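Local atomic coordinates of putative pachytene checkpoint protein 2 (Caenorhabditis elegans, PDB entry 4XGU), a protein that belongs to the AAA+ ATPases, binds nucleotide and probably hydrolyses ATP to remodel partner proteins, with a likely role in meiotic chromosome recombination. Residues B[138-143]-B[327-332]; B[285-288]-B[292-295]; B[19-24]-B[31-36]; B[392-397]-B[409-414]. One frame throughout, in Å; residues are numbered along the deposited sequence.

Interaction 1: B[138-143]-B[327-332]; sequences NLIYDS and RYSMLK. With ADP (adenosine-5'-diphosphate), chain H.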
loop_
_atom_site.group_PDB
_atom_site.type_symbol
_atom_site.label_atom_id
_atom_site.label_comp_id
_atom_site.label_asym_id
_atom_site.label_seq_id
_atom_site.Cartn_x
_atom_site.Cartn_y
_atom_site.Cartn_z
ATOM N N ASN B 138 11.072 43.771 17.123
ATOM C CA ASN B 138 12.119 42.914 17.660
ATOM C C ASN B 138 12.466 41.757 16.733
ATOM O O ASN B 138 13.402 41.005 16.994
ATOM C CB ASN B 138 11.702 42.387 19.029
ATOM C CG ASN B 138 11.404 43.503 20.000
ATOM O OD1 ASN B 138 12.201 44.426 20.156
ATOM N ND2 ASN B 138 10.244 43.438 20.644
ATOM N N LEU B 139 11.707 41.619 15.651
ATOM C CA LEU B 139 12.027 40.633 14.630
ATOM C C LEU B 139 13.173 41.150 13.767
ATOM O O LEU B 139 13.094 42.248 13.210
ATOM C CB LEU B 139 10.798 40.316 13.774
ATOM C CG LEU B 139 9.730 39.465 14.466
ATOM C CD1 LEU B 139 8.505 39.299 13.588
ATOM C CD2 LEU B 139 10.301 38.116 14.841
ATOM N N ILE B 140 14.236 40.356 13.661
ATOM C CA ILE B 140 15.453 40.786 12.975
ATOM C C ILE B 140 15.810 39.930 11.764
ATOM O O ILE B 140 16.075 38.734 11.891
ATOM C CB ILE B 140 16.658 40.776 13.924
ATOM C CG1 ILE B 140 16.364 41.611 15.169
ATOM C CG2 ILE B 140 17.895 41.286 13.206
ATOM C CD1 ILE B 140 17.508 41.643 16.161
ATOM N N TYR B 141 15.833 40.556 10.593
ATOM C CA TYR B 141 16.220 39.874 9.366
ATOM C C TYR B 141 17.172 40.748 8.559
ATOM O O TYR B 141 17.199 41.967 8.727
ATOM C CB TYR B 141 14.989 39.513 8.533
ATOM C CG TYR B 141 14.066 38.518 9.207
ATOM C CD1 TYR B 141 14.385 37.169 9.252
ATOM C CD2 TYR B 141 12.876 38.929 9.793
ATOM C CE1 TYR B 141 13.551 36.257 9.865
ATOM C CE2 TYR B 141 12.032 38.023 10.409
ATOM C CZ TYR B 141 12.375 36.687 10.441
ATOM O OH TYR B 141 11.539 35.778 11.049
ATOM N N ASP B 142 17.947 40.117 7.684
ATOM C CA ASP B 142 18.971 40.815 6.916
ATOM C C ASP B 142 18.587 40.918 5.440
ATOM O O ASP B 142 19.325 41.476 4.629
ATOM C CB ASP B 142 20.315 40.094 7.070
ATOM C CG ASP B 142 21.468 40.859 6.449
ATOM O OD1 ASP B 142 21.405 42.107 6.410
ATOM O OD2 ASP B 142 22.436 40.209 6.000
ATOM N N SER B 143 17.414 40.396 5.098
ATOM C CA SER B 143 17.034 40.259 3.698
ATOM C C SER B 143 15.910 41.193 3.271
ATOM O O SER B 143 15.341 41.022 2.191
ATOM C CB SER B 143 16.621 38.813 3.415
ATOM O OG SER B 143 15.558 38.419 4.265
ATOM N N ARG B 327 22.795 37.398 13.162
ATOM C CA ARG B 327 23.152 36.806 14.448
ATOM C C ARG B 327 23.717 37.858 15.392
ATOM O O ARG B 327 23.347 37.909 16.564
ATOM C CB ARG B 327 24.161 35.672 14.265
ATOM C CG ARG B 327 23.546 34.332 13.901
ATOM C CD ARG B 327 24.626 33.302 13.604
ATOM N NE ARG B 327 25.168 33.435 12.253
ATOM C CZ ARG B 327 24.914 32.585 11.263
ATOM N NH1 ARG B 327 24.137 31.531 11.477
ATOM N NH2 ARG B 327 25.442 32.781 10.062
ATOM N N TYR B 328 24.609 38.698 14.872
ATOM C CA TYR B 328 25.188 39.783 15.656
ATOM C C TYR B 328 24.095 40.708 16.180
ATOM O O TYR B 328 24.109 41.107 17.344
ATOM C CB TYR B 328 26.199 40.582 14.821
ATOM C CG TYR B 328 26.657 41.868 15.478
ATOM C CD1 TYR B 328 25.937 43.047 15.321
ATOM C CD2 TYR B 328 27.811 41.905 16.252
ATOM C CE1 TYR B 328 26.343 44.218 15.926
ATOM C CE2 TYR B 328 28.229 43.078 16.855
ATOM C CZ TYR B 328 27.490 44.230 16.689
ATOM O OH TYR B 328 27.898 45.398 17.288
ATOM N N SER B 329 23.161 41.049 15.299
ATOM C CA SER B 329 22.077 41.966 15.628
ATOM C C SER B 329 21.252 41.455 16.802
ATOM O O SER B 329 20.843 42.227 17.668
ATOM C CB SER B 329 21.178 42.179 14.410
ATOM O OG SER B 329 21.935 42.574 13.280
ATOM N N MET B 330 21.013 40.149 16.829
ATOM C CA MET B 330 20.269 39.535 17.919
ATOM C C MET B 330 21.069 39.567 19.215
ATOM O O MET B 330 20.539 39.900 20.275
ATOM C CB MET B 330 19.900 38.095 17.572
ATOM C CG MET B 330 19.056 37.959 16.323
ATOM S SD MET B 330 18.721 36.234 15.948
ATOM C CE MET B 330 17.743 36.395 14.458
ATOM N N LEU B 331 22.348 39.217 19.120
ATOM C CA LEU B 331 23.229 39.207 20.279
ATOM C C LEU B 331 23.375 40.603 20.869
ATOM O O LEU B 331 23.370 40.770 22.088
ATOM C CB LEU B 331 24.601 38.647 19.906
ATOM C CG LEU B 331 24.629 37.182 19.471
ATOM C CD1 LEU B 331 26.057 36.733 19.211
ATOM C CD2 LEU B 331 23.974 36.305 20.520
ATOM N N LYS B 332 23.500 41.601 20.001
ATOM C CA LYS B 332 23.617 42.986 20.442
ATOM C C LYS B 332 22.334 43.435 21.131
ATOM O O LYS B 332 22.374 44.112 22.155
ATOM C CB LYS B 332 23.937 43.906 19.259
ATOM C CG LYS B 332 24.210 45.353 19.647
ATOM C CD LYS B 332 23.105 46.282 19.163
ATOM C CE LYS B 332 23.370 47.722 19.583
ATOM N NZ LYS B 332 22.307 48.648 19.101
HETATM P PB ADP H . 8.692 29.392 14.242
HETATM O O1B ADP H . 9.814 29.437 13.236
HETATM O O2B ADP H . 7.412 30.027 13.755
HETATM O O3B ADP H . 8.500 28.045 14.903
HETATM P PA ADP H . 8.194 31.250 16.313
HETATM O O1A ADP H . 7.631 32.343 15.437
HETATM O O2A ADP H . 7.264 30.310 17.046
HETATM O O3A ADP H . 9.211 30.364 15.424
HETATM O "O5'" ADP H . 9.129 31.963 17.411
HETATM C "C5'" ADP H . 10.505 31.629 17.559
HETATM C "C4'" ADP H . 11.087 32.454 18.699
HETATM O "O4'" ADP H . 12.474 32.698 18.454
HETATM C "C3'" ADP H . 10.400 33.804 18.817
HETATM O "O3'" ADP H . 9.608 33.854 20.007
HETATM C "C2'" ADP H . 11.513 34.831 18.879
HETATM O "O2'" ADP H . 11.637 35.330 20.214
HETATM C "C1'" ADP H . 12.782 34.093 18.486
HETATM N N9 ADP H . 13.167 34.499 17.110
HETATM C C8 ADP H . 13.158 33.688 16.035
HETATM N N7 ADP H . 13.559 34.342 14.915
HETATM C C5 ADP H . 13.836 35.607 15.271
HETATM C C6 ADP H . 14.307 36.824 14.574
HETATM N N6 ADP H . 14.566 36.804 13.246
HETATM N N1 ADP H . 14.470 37.946 15.308
HETATM C C2 ADP H . 14.214 37.969 16.631
HETATM N N3 ADP H . 13.783 36.902 17.330
HETATM C C4 ADP H . 13.579 35.710 16.718
#
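Ile140 O accepts a hydrogen bond from N6 of the adenine of ADP at 2.8 Å, and the methyl Met330 CE closes in on the same oxygen from the helix at 3.9 Å. Here the adenine pocket of an AAA+ ATPase is made from two sides, by the loop 138-143 and by helix 324-340 of the C-terminal lid. The Ile140 backbone reads the base twice: its N-H also points at ADP N1, 2.9 Å away with an N-H...N angle of 161°, so one residue pairs with both the N6 donor and the N1 acceptor of the base. N6 has more company. Met330 reaches it because its chain runs fully extended beyond CG (chi2 178°, chi3 -180°), which sets CE 3.4 Å from ADP N6. The Tyr141 ring offers it a face, with ADP N6 3.5 Å above the ring plane and displaced toward the rim. Tyr141 OH is spent on Thr183 O in the nucleotide-binding loop, which helps to hold the ring in place. Replaced by a leucine, Tyr141 would probably leave Thr183 O without this donor and N6 without the aromatic face beside it. Away from the base, Ile140 turns its branches to the helix. Its CD1 lies against Met330 CG and the carbonyl of Ser329, while Ser329 OG bonds back to Phe325 O, within its own helix. That leaves the Ser329 methylene to do the touching, with Ile140 CG2 resting 3.6 Å from Ser329 CB.

Interaction 2: B[285-288]-B[292-295]; sequences DRIR and NVLI
Where Arg288 meets Ile295, no flat group takes part: the Arg288 guanidinium is turned elsewhere, to a weak hydrogen bond with Asn172, and what touches is aliphatic, Arg288 CB on Ile295 CD1 at 4.0 Å. This is the return from helix to strand in a beta-alpha-beta crossover of the RecA-like AAA+ core: helix 275-288 ends, the chain turns, and strand 293-299 enters the parallel sheet between strands 245-251 and 174-178. Ile287 carries the packing. Its CG2, anti to the backbone N (its CG1 has chi1 -76°), is the branch that reaches the strand and touches two residues there. The Ile287 and Val293 side chains cross at about a right angle, and Ile287 CG2 presses on Val293 CG1 at 3.4 Å, a tight fit. Ile287 CG2 also lies 3.9 Å from Ile295 CG2. Val293 and Ile295, two apart on the strand, both direct their CB toward the helix, whereas Leu294 between them faces away. Helix 228-241 closes the neighbourhood, with Phe233 and Ile236 against Ile287 and Ala240 against Val293. The contact is thus a small buried hydrocarbon layer with no hydrogen bond across it. Val293 also packs on the helix backbone, its CB 3.8 Å and its CG1 3.7 Å from the carbonyl oxygen Ile287 O.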
loop_
_atom_site.group_PDB
_atom_site.type_symbol
_atom_site.label_atom_id
_atom_site.label_comp_id
_atom_site.label_asym_id
_atom_site.label_seq_id
_atom_site.Cartn_x
_atom_site.Cartn_y
_atom_site.Cartn_z
ATOM N N ASP B 285 -10.882 26.574 1.516
ATOM C CA ASP B 285 -11.424 27.173 0.302
ATOM C C ASP B 285 -12.662 28.025 0.557
ATOM O O ASP B 285 -12.839 29.075 -0.064
ATOM C CB ASP B 285 -11.754 26.088 -0.722
ATOM C CG ASP B 285 -10.559 25.707 -1.571
ATOM O OD1 ASP B 285 -9.430 25.691 -1.036
ATOM O OD2 ASP B 285 -10.750 25.436 -2.775
ATOM N N ARG B 286 -13.521 27.570 1.464
ATOM C CA ARG B 286 -14.734 28.309 1.794
ATOM C C ARG B 286 -14.402 29.654 2.417
ATOM O O ARG B 286 -15.010 30.675 2.100
ATOM C CB ARG B 286 -15.616 27.507 2.751
ATOM C CG ARG B 286 -16.736 28.328 3.376
ATOM C CD ARG B 286 -17.852 27.448 3.905
ATOM N NE ARG B 286 -17.430 26.654 5.051
ATOM C CZ ARG B 286 -18.010 26.702 6.246
ATOM N NH1 ARG B 286 -19.044 27.507 6.451
ATOM N NH2 ARG B 286 -17.560 25.941 7.236
ATOM N N ILE B 287 -13.416 29.638 3.302
ATOM C CA ILE B 287 -13.064 30.799 4.101
ATOM C C ILE B 287 -12.408 31.921 3.285
ATOM O O ILE B 287 -12.757 33.095 3.438
ATOM C CB ILE B 287 -12.140 30.367 5.256
ATOM C CG1 ILE B 287 -12.963 29.667 6.337
ATOM C CG2 ILE B 287 -11.403 31.541 5.842
ATOM C CD1 ILE B 287 -12.341 29.726 7.709
ATOM N N ARG B 288 -11.477 31.555 2.407
ATOM C CA ARG B 288 -10.713 32.532 1.631
ATOM C C ARG B 288 -11.562 33.328 0.636
ATOM O O ARG B 288 -11.131 34.376 0.154
ATOM C CB ARG B 288 -9.576 31.832 0.883
ATOM C CG ARG B 288 -9.994 30.543 0.201
ATOM C CD ARG B 288 -8.866 29.947 -0.619
ATOM N NE ARG B 288 -8.755 30.593 -1.922
ATOM C CZ ARG B 288 -7.858 30.264 -2.845
ATOM N NH1 ARG B 288 -6.986 29.296 -2.607
ATOM N NH2 ARG B 288 -7.833 30.907 -4.007
ATOM N N ASN B 292 -13.241 39.995 3.695
ATOM C CA ASN B 292 -12.745 40.456 4.987
ATOM C C ASN B 292 -12.002 39.374 5.764
ATOM O O ASN B 292 -11.998 39.373 6.991
ATOM C CB ASN B 292 -13.903 40.985 5.835
ATOM C CG ASN B 292 -14.871 39.890 6.245
ATOM O OD1 ASN B 292 -15.009 38.878 5.559
ATOM N ND2 ASN B 292 -15.545 40.088 7.372
ATOM N N VAL B 293 -11.373 38.451 5.047
ATOM C CA VAL B 293 -10.692 37.333 5.684
ATOM C C VAL B 293 -9.276 37.184 5.142
ATOM O O VAL B 293 -9.020 37.484 3.981
ATOM C CB VAL B 293 -11.472 36.020 5.473
ATOM C CG1 VAL B 293 -10.713 34.847 6.044
ATOM C CG2 VAL B 293 -12.844 36.114 6.111
ATOM N N LEU B 294 -8.355 36.735 5.987
ATOM C CA LEU B 294 -6.984 36.496 5.563
ATOM C C LEU B 294 -6.394 35.313 6.323
ATOM O O LEU B 294 -6.381 35.306 7.554
ATOM C CB LEU B 294 -6.142 37.748 5.784
ATOM C CG LEU B 294 -4.779 37.770 5.107
ATOM C CD1 LEU B 294 -4.954 37.577 3.617
ATOM C CD2 LEU B 294 -4.091 39.084 5.403
ATOM N N ILE B 295 -5.907 34.313 5.596
ATOM C CA ILE B 295 -5.384 33.114 6.246
ATOM C C ILE B 295 -3.870 32.988 6.068
ATOM O O ILE B 295 -3.341 33.150 4.966
ATOM C CB ILE B 295 -6.090 31.845 5.726
ATOM C CG1 ILE B 295 -5.944 31.716 4.215
ATOM C CG2 ILE B 295 -7.570 31.891 6.062
ATOM C CD1 ILE B 295 -6.847 30.660 3.612
#

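Interaction 3: B[19-24]-B[31-36]; sequences QKFPKS and SEFEEL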
loop_
_atom_site.group_PDB
_atom_site.type_symbol
_atom_site.label_atom_id
_atom_site.label_comp_id
_atom_site.label_asym_id
_atom_site.label_seq_id
_atom_site.Cartn_x
_atom_site.Cartn_y
_atom_site.Cartn_z
ATOM N N GLN B 19 -6.335 54.004 27.315
ATOM C CA GLN B 19 -7.718 53.549 27.373
ATOM C C GLN B 19 -8.593 54.679 27.892
ATOM O O GLN B 19 -9.694 54.901 27.386
ATOM C CB GLN B 19 -7.866 52.309 28.258
ATOM C CG GLN B 19 -7.387 51.007 27.625
ATOM C CD GLN B 19 -5.878 50.848 27.667
ATOM O OE1 GLN B 19 -5.180 51.582 28.370
ATOM N NE2 GLN B 19 -5.366 49.880 26.915
ATOM N N LYS B 20 -8.093 55.397 28.896
ATOM C CA LYS B 20 -8.825 56.517 29.485
ATOM C C LYS B 20 -9.034 57.640 28.477
ATOM O O LYS B 20 -9.946 58.450 28.629
ATOM C CB LYS B 20 -8.100 57.050 30.727
ATOM C CG LYS B 20 -8.270 56.168 31.964
ATOM C CD LYS B 20 -8.352 56.989 33.245
ATOM C CE LYS B 20 -7.027 57.009 33.986
ATOM N NZ LYS B 20 -7.081 57.887 35.192
ATOM N N PHE B 21 -8.184 57.686 27.455
ATOM C CA PHE B 21 -8.387 58.606 26.345
ATOM C C PHE B 21 -9.641 58.187 25.579
ATOM O O PHE B 21 -9.699 57.080 25.039
ATOM C CB PHE B 21 -7.169 58.623 25.415
ATOM C CG PHE B 21 -7.064 59.860 24.561
ATOM C CD1 PHE B 21 -8.019 60.140 23.591
ATOM C CD2 PHE B 21 -5.998 60.733 24.717
ATOM C CE1 PHE B 21 -7.919 61.271 22.808
ATOM C CE2 PHE B 21 -5.893 61.865 23.937
ATOM C CZ PHE B 21 -6.855 62.135 22.982
ATOM N N PRO B 22 -10.653 59.071 25.535
ATOM C CA PRO B 22 -11.894 58.802 24.801
ATOM C C PRO B 22 -11.690 58.861 23.290
ATOM O O PRO B 22 -11.133 59.834 22.785
ATOM C CB PRO B 22 -12.827 59.921 25.269
ATOM C CG PRO B 22 -11.915 61.037 25.626
ATOM C CD PRO B 22 -10.666 60.400 26.176
ATOM N N LYS B 23 -12.141 57.829 22.582
ATOM C CA LYS B 23 -11.933 57.744 21.140
ATOM C C LYS B 23 -12.740 58.804 20.394
ATOM O O LYS B 23 -12.388 59.195 19.280
ATOM C CB LYS B 23 -12.297 56.350 20.622
ATOM C CG LYS B 23 -11.817 56.082 19.203
ATOM C CD LYS B 23 -12.774 55.175 18.446
ATOM C CE LYS B 23 -12.854 53.791 19.069
ATOM N NZ LYS B 23 -13.685 52.868 18.242
ATOM N N SER B 24 -13.817 59.271 21.016
ATOM C CA SER B 24 -14.687 60.266 20.399
ATOM C C SER B 24 -13.971 61.598 20.178
ATOM O O SER B 24 -14.213 62.288 19.187
ATOM C CB SER B 24 -15.932 60.481 21.257
ATOM O OG SER B 24 -15.577 60.867 22.574
ATOM N N SER B 31 -5.599 67.327 15.011
ATOM C CA SER B 31 -4.559 68.260 14.589
ATOM C C SER B 31 -3.328 68.148 15.480
ATOM O O SER B 31 -2.195 68.221 15.005
ATOM C CB SER B 31 -5.087 69.697 14.606
ATOM O OG SER B 31 -6.244 69.831 13.797
ATOM N N GLU B 32 -3.567 67.968 16.775
ATOM C CA GLU B 32 -2.494 67.869 17.755
ATOM C C GLU B 32 -1.684 66.590 17.567
ATOM O O GLU B 32 -0.483 66.558 17.847
ATOM C CB GLU B 32 -3.067 67.929 19.170
ATOM C CG GLU B 32 -4.036 69.074 19.388
ATOM C CD GLU B 32 -4.599 69.102 20.797
ATOM O OE1 GLU B 32 -3.925 68.597 21.720
ATOM O OE2 GLU B 32 -5.717 69.626 20.978
ATOM N N PHE B 33 -2.341 65.537 17.094
ATOM C CA PHE B 33 -1.648 64.289 16.797
ATOM C C PHE B 33 -0.698 64.458 15.619
ATOM O O PHE B 33 0.384 63.879 15.598
ATOM C CB PHE B 33 -2.645 63.169 16.504
ATOM C CG PHE B 33 -3.179 62.500 17.733
ATOM C CD1 PHE B 33 -2.446 61.512 18.369
ATOM C CD2 PHE B 33 -4.409 62.856 18.254
ATOM C CE1 PHE B 33 -2.930 60.895 19.503
ATOM C CE2 PHE B 33 -4.901 62.240 19.387
ATOM C CZ PHE B 33 -4.159 61.259 20.013
ATOM N N GLU B 34 -1.108 65.255 14.638
ATOM C CA GLU B 34 -0.302 65.449 13.441
ATOM C C GLU B 34 0.940 66.278 13.756
ATOM O O GLU B 34 2.000 66.086 13.155
ATOM C CB GLU B 34 -1.130 66.111 12.340
ATOM C CG GLU B 34 -0.436 66.154 10.993
ATOM C CD GLU B 34 -1.390 66.452 9.856
ATOM O OE1 GLU B 34 -0.937 66.460 8.691
ATOM O OE2 GLU B 34 -2.591 66.673 10.126
ATOM N N GLU B 35 0.798 67.196 14.707
ATOM C CA GLU B 35 1.917 68.001 15.173
ATOM C C GLU B 35 2.925 67.104 15.889
ATOM O O GLU B 35 4.139 67.245 15.709
ATOM C CB GLU B 35 1.422 69.122 16.093
ATOM C CG GLU B 35 1.940 70.520 15.745
ATOM C CD GLU B 35 1.469 71.023 14.385
ATOM O OE1 GLU B 35 0.566 70.400 13.781
ATOM O OE2 GLU B 35 2.005 72.053 13.920
ATOM N N LEU B 36 2.410 66.178 16.692
ATOM C CA LEU B 36 3.234 65.176 17.366
ATOM C C LEU B 36 4.060 64.363 16.376
ATOM O O LEU B 36 5.252 64.141 16.581
ATOM C CB LEU B 36 2.358 64.235 18.192
ATOM C CG LEU B 36 3.029 62.945 18.673
ATOM C CD1 LEU B 36 4.104 63.244 19.709
ATOM C CD2 LEU B 36 2.007 61.950 19.214
#
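Phe21 sets the far end of its ring against Phe33, and these two side chains make the whole contact. Its CZ stands 4.1 Å from Phe33 CE2 and the same distance from Phe33 CZ, so one carbon of Phe21 meets a bond on the rim of the other ring. Seen from Phe33, the approach is at the edge, close to the ring plane. The planes are inclined at 59° and the centroids are 6.0 Å apart, an obliquely set aromatic pair. The side chains come from opposite directions, one from the loop and one from the helix, so that only their outer carbons meet and the buried area is small. With its CG anti to the backbone N (chi1 -159°), Phe21 extends its ring out toward the helix. Phe33, on the helix, has CG anti to the carbonyl carbon (chi1 -83°) and points back at the loop. Neither ring relies on the other alone: Phe21 also lies on Val26 and Arg29, and Phe33 on Ile17. The backbone beside Phe21 is tied down as well, since the amine of Lys99 bonds to both Gln19 O and Phe21 O. In the Pch2 N-terminal domain the pair thus spans the link between strand 12-16, the middle strand of a small mixed sheet with 68-72 and 95-98 at its sides, and helix 30-41, which follows it in the chain.

Interaction 4: B[392-397]-B[409-414]; sequences TLVYSK and MNLFLE
Lys397 NZ and Glu414 OE2 form a salt bridge at 3.4 Å, long enough that its hydrogen bond is weak. The lysine has a second carboxylate in Glu418, one turn further along helix 405-420, so its charge is shared between two acids at the outer side of the contact. On the same helix as the lysine, Ser396 OG turns back to give a 2.7 Å hydrogen bond to Leu393 O, with the donor tilted out of the carbonyl plane. Inward from these groups the contact is hydrocarbon, and Val394 is its hub. The two methyls have separate tasks. Val394 CG2 sits over the centre of the Phe412 ring in a CH-pi contact, 4.0 Å from the centroid and 8° off the ring normal. Val394 CG1, anti to the backbone N (chi1 176°), instead faces Leu411 and lies 3.6 Å from Leu411 CB. Leu411 in turn brings CD1 to 4.0 Å from Val394 O, passing beside the helix backbone. With an alanine at Val394, both methyls would be gone, and the Phe412 face would probably lose the methyl over its centre and Leu411 CB its contact with CG1. The far side of helix 384-397 belongs to the assembly: Tyr395 makes a cation-pi contact with Arg158 of the second subunit, whose Tyr152 packs on Leu393 and Ser396. The segment axes pass 9.1 Å apart at 117°, the steep crossing of two consecutive helices in the all-helical C-terminal lid of an AAA+ ATPase.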
loop_
_atom_site.group_PDB
_atom_site.type_symbol
_atom_site.label_atom_id
_atom_site.label_comp_id
_atom_site.label_asym_id
_atom_site.label_seq_id
_atom_site.Cartn_x
_atom_site.Cartn_y
_atom_site.Cartn_z
ATOM N N THR B 392 19.738 33.814 29.126
ATOM C CA THR B 392 19.416 33.252 30.435
ATOM C C THR B 392 20.418 32.175 30.851
ATOM O O THR B 392 20.588 31.904 32.038
ATOM C CB THR B 392 17.990 32.663 30.472
ATOM O OG1 THR B 392 17.716 32.161 31.786
ATOM C CG2 THR B 392 17.843 31.535 29.472
ATOM N N LEU B 393 21.083 31.564 29.874
ATOM C CA LEU B 393 22.155 30.620 30.165
ATOM C C LEU B 393 23.402 31.376 30.607
ATOM O O LEU B 393 24.133 30.928 31.489
ATOM C CB LEU B 393 22.463 29.748 28.944
ATOM C CG LEU B 393 23.590 28.723 29.101
ATOM C CD1 LEU B 393 23.307 27.764 30.251
ATOM C CD2 LEU B 393 23.801 27.955 27.805
ATOM N N VAL B 394 23.633 32.528 29.988
ATOM C CA VAL B 394 24.765 33.378 30.337
ATOM C C VAL B 394 24.616 33.923 31.755
ATOM O O VAL B 394 25.589 34.016 32.505
ATOM C CB VAL B 394 24.910 34.550 29.344
ATOM C CG1 VAL B 394 26.038 35.477 29.768
ATOM C CG2 VAL B 394 25.149 34.025 27.937
ATOM N N TYR B 395 23.385 34.267 32.118
ATOM C CA TYR B 395 23.092 34.829 33.431
ATOM C C TYR B 395 23.393 33.843 34.557
ATOM O O TYR B 395 23.869 34.230 35.624
ATOM C CB TYR B 395 21.627 35.259 33.503
ATOM C CG TYR B 395 21.341 36.301 34.557
ATOM C CD1 TYR B 395 22.375 36.988 35.178
ATOM C CD2 TYR B 395 20.037 36.596 34.933
ATOM C CE1 TYR B 395 22.118 37.942 36.141
ATOM C CE2 TYR B 395 19.770 37.548 35.895
ATOM C CZ TYR B 395 20.815 38.218 36.496
ATOM O OH TYR B 395 20.555 39.169 37.459
ATOM N N SER B 396 23.109 32.567 34.314
ATOM C CA SER B 396 23.309 31.533 35.324
ATOM C C SER B 396 24.790 31.251 35.564
ATOM O O SER B 396 25.196 30.932 36.682
ATOM C CB SER B 396 22.593 30.244 34.916
ATOM O OG SER B 396 23.157 29.704 33.735
ATOM N N LYS B 397 25.592 31.370 34.510
ATOM C CA LYS B 397 27.028 31.131 34.607
ATOM C C LYS B 397 27.740 32.197 35.436
ATOM O O LYS B 397 28.685 31.895 36.169
ATOM C CB LYS B 397 27.656 31.065 33.213
ATOM C CG LYS B 397 27.267 29.844 32.404
ATOM C CD LYS B 397 28.233 29.634 31.250
ATOM C CE LYS B 397 28.021 28.281 30.592
ATOM N NZ LYS B 397 29.318 27.636 30.244
ATOM N N MET B 409 31.049 39.359 27.126
ATOM C CA MET B 409 31.488 38.826 25.844
ATOM C C MET B 409 32.099 37.439 26.026
ATOM O O MET B 409 31.893 36.543 25.206
ATOM C CB MET B 409 32.494 39.776 25.194
ATOM C CG MET B 409 32.160 40.161 23.763
ATOM S SD MET B 409 30.515 40.873 23.573
ATOM C CE MET B 409 30.583 42.214 24.753
ATOM N N ASN B 410 32.844 37.267 27.115
ATOM C CA ASN B 410 33.492 35.996 27.399
ATOM C C ASN B 410 32.474 34.921 27.775
ATOM O O ASN B 410 32.608 33.762 27.381
ATOM C CB ASN B 410 34.525 36.161 28.515
ATOM C CG ASN B 410 35.715 35.232 28.352
ATOM O OD1 ASN B 410 36.724 35.601 27.747
ATOM N ND2 ASN B 410 35.604 34.022 28.891
ATOM N N LEU B 411 31.451 35.310 28.532
ATOM C CA LEU B 411 30.427 34.363 28.961
ATOM C C LEU B 411 29.523 33.968 27.801
ATOM O O LEU B 411 29.151 32.802 27.663
ATOM C CB LEU B 411 29.589 34.943 30.101
ATOM C CG LEU B 411 30.304 35.203 31.430
ATOM C CD1 LEU B 411 29.295 35.514 32.526
ATOM C CD2 LEU B 411 31.188 34.024 31.821
ATOM N N PHE B 412 29.171 34.948 26.972
ATOM C CA PHE B 412 28.342 34.701 25.800
ATOM C C PHE B 412 28.998 33.679 24.884
ATOM O O PHE B 412 28.341 32.764 24.389
ATOM C CB PHE B 412 28.078 36.002 25.037
ATOM C CG PHE B 412 26.714 36.583 25.282
ATOM C CD1 PHE B 412 25.631 36.183 24.518
ATOM C CD2 PHE B 412 26.514 37.530 26.272
ATOM C CE1 PHE B 412 24.373 36.716 24.740
ATOM C CE2 PHE B 412 25.258 38.068 26.497
ATOM C CZ PHE B 412 24.188 37.660 25.730
ATOM N N LEU B 413 30.301 33.834 24.674
ATOM C CA LEU B 413 31.053 32.910 23.834
ATOM C C LEU B 413 31.021 31.492 24.404
ATOM O O LEU B 413 30.879 30.519 23.661
ATOM C CB LEU B 413 32.499 33.384 23.679
ATOM C CG LEU B 413 33.362 32.578 22.707
ATOM C CD1 LEU B 413 32.875 32.771 21.278
ATOM C CD2 LEU B 413 34.825 32.969 22.842
ATOM N N GLU B 414 31.146 31.378 25.723
ATOM C CA GLU B 414 31.120 30.073 26.372
ATOM C C GLU B 414 29.763 29.399 26.221
ATOM O O GLU B 414 29.683 28.194 25.978
ATOM C CB GLU B 414 31.477 30.197 27.853
ATOM C CG GLU B 414 32.954 30.018 28.148
ATOM C CD GLU B 414 33.196 29.270 29.442
ATOM O OE1 GLU B 414 34.290 28.686 29.599
ATOM O OE2 GLU B 414 32.289 29.259 30.303
#

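In the fold
Along the chain interaction 3 closes first, in the N-terminal domain; interaction 1 then opens, encloses interaction 2 within the AAA+ core, and closes in the lid, where interaction 4 follows. Interactions 1 and 4 are neighbours, with centres 19 Å apart, and they touch where Leu331 CD2 packs 4.3 Å from Phe412 CE1, so the two contacts adjoin within the lid. Interaction 2 lies on the other side of the chain's centre, 32 Å from interaction 1 and 46 Å from interaction 4 between centres. The centre of interaction 3 is at least 33 Å from those of the others. Interaction 1 therefore joins core and lid at the nucleotide, while the other three each lie within one domain.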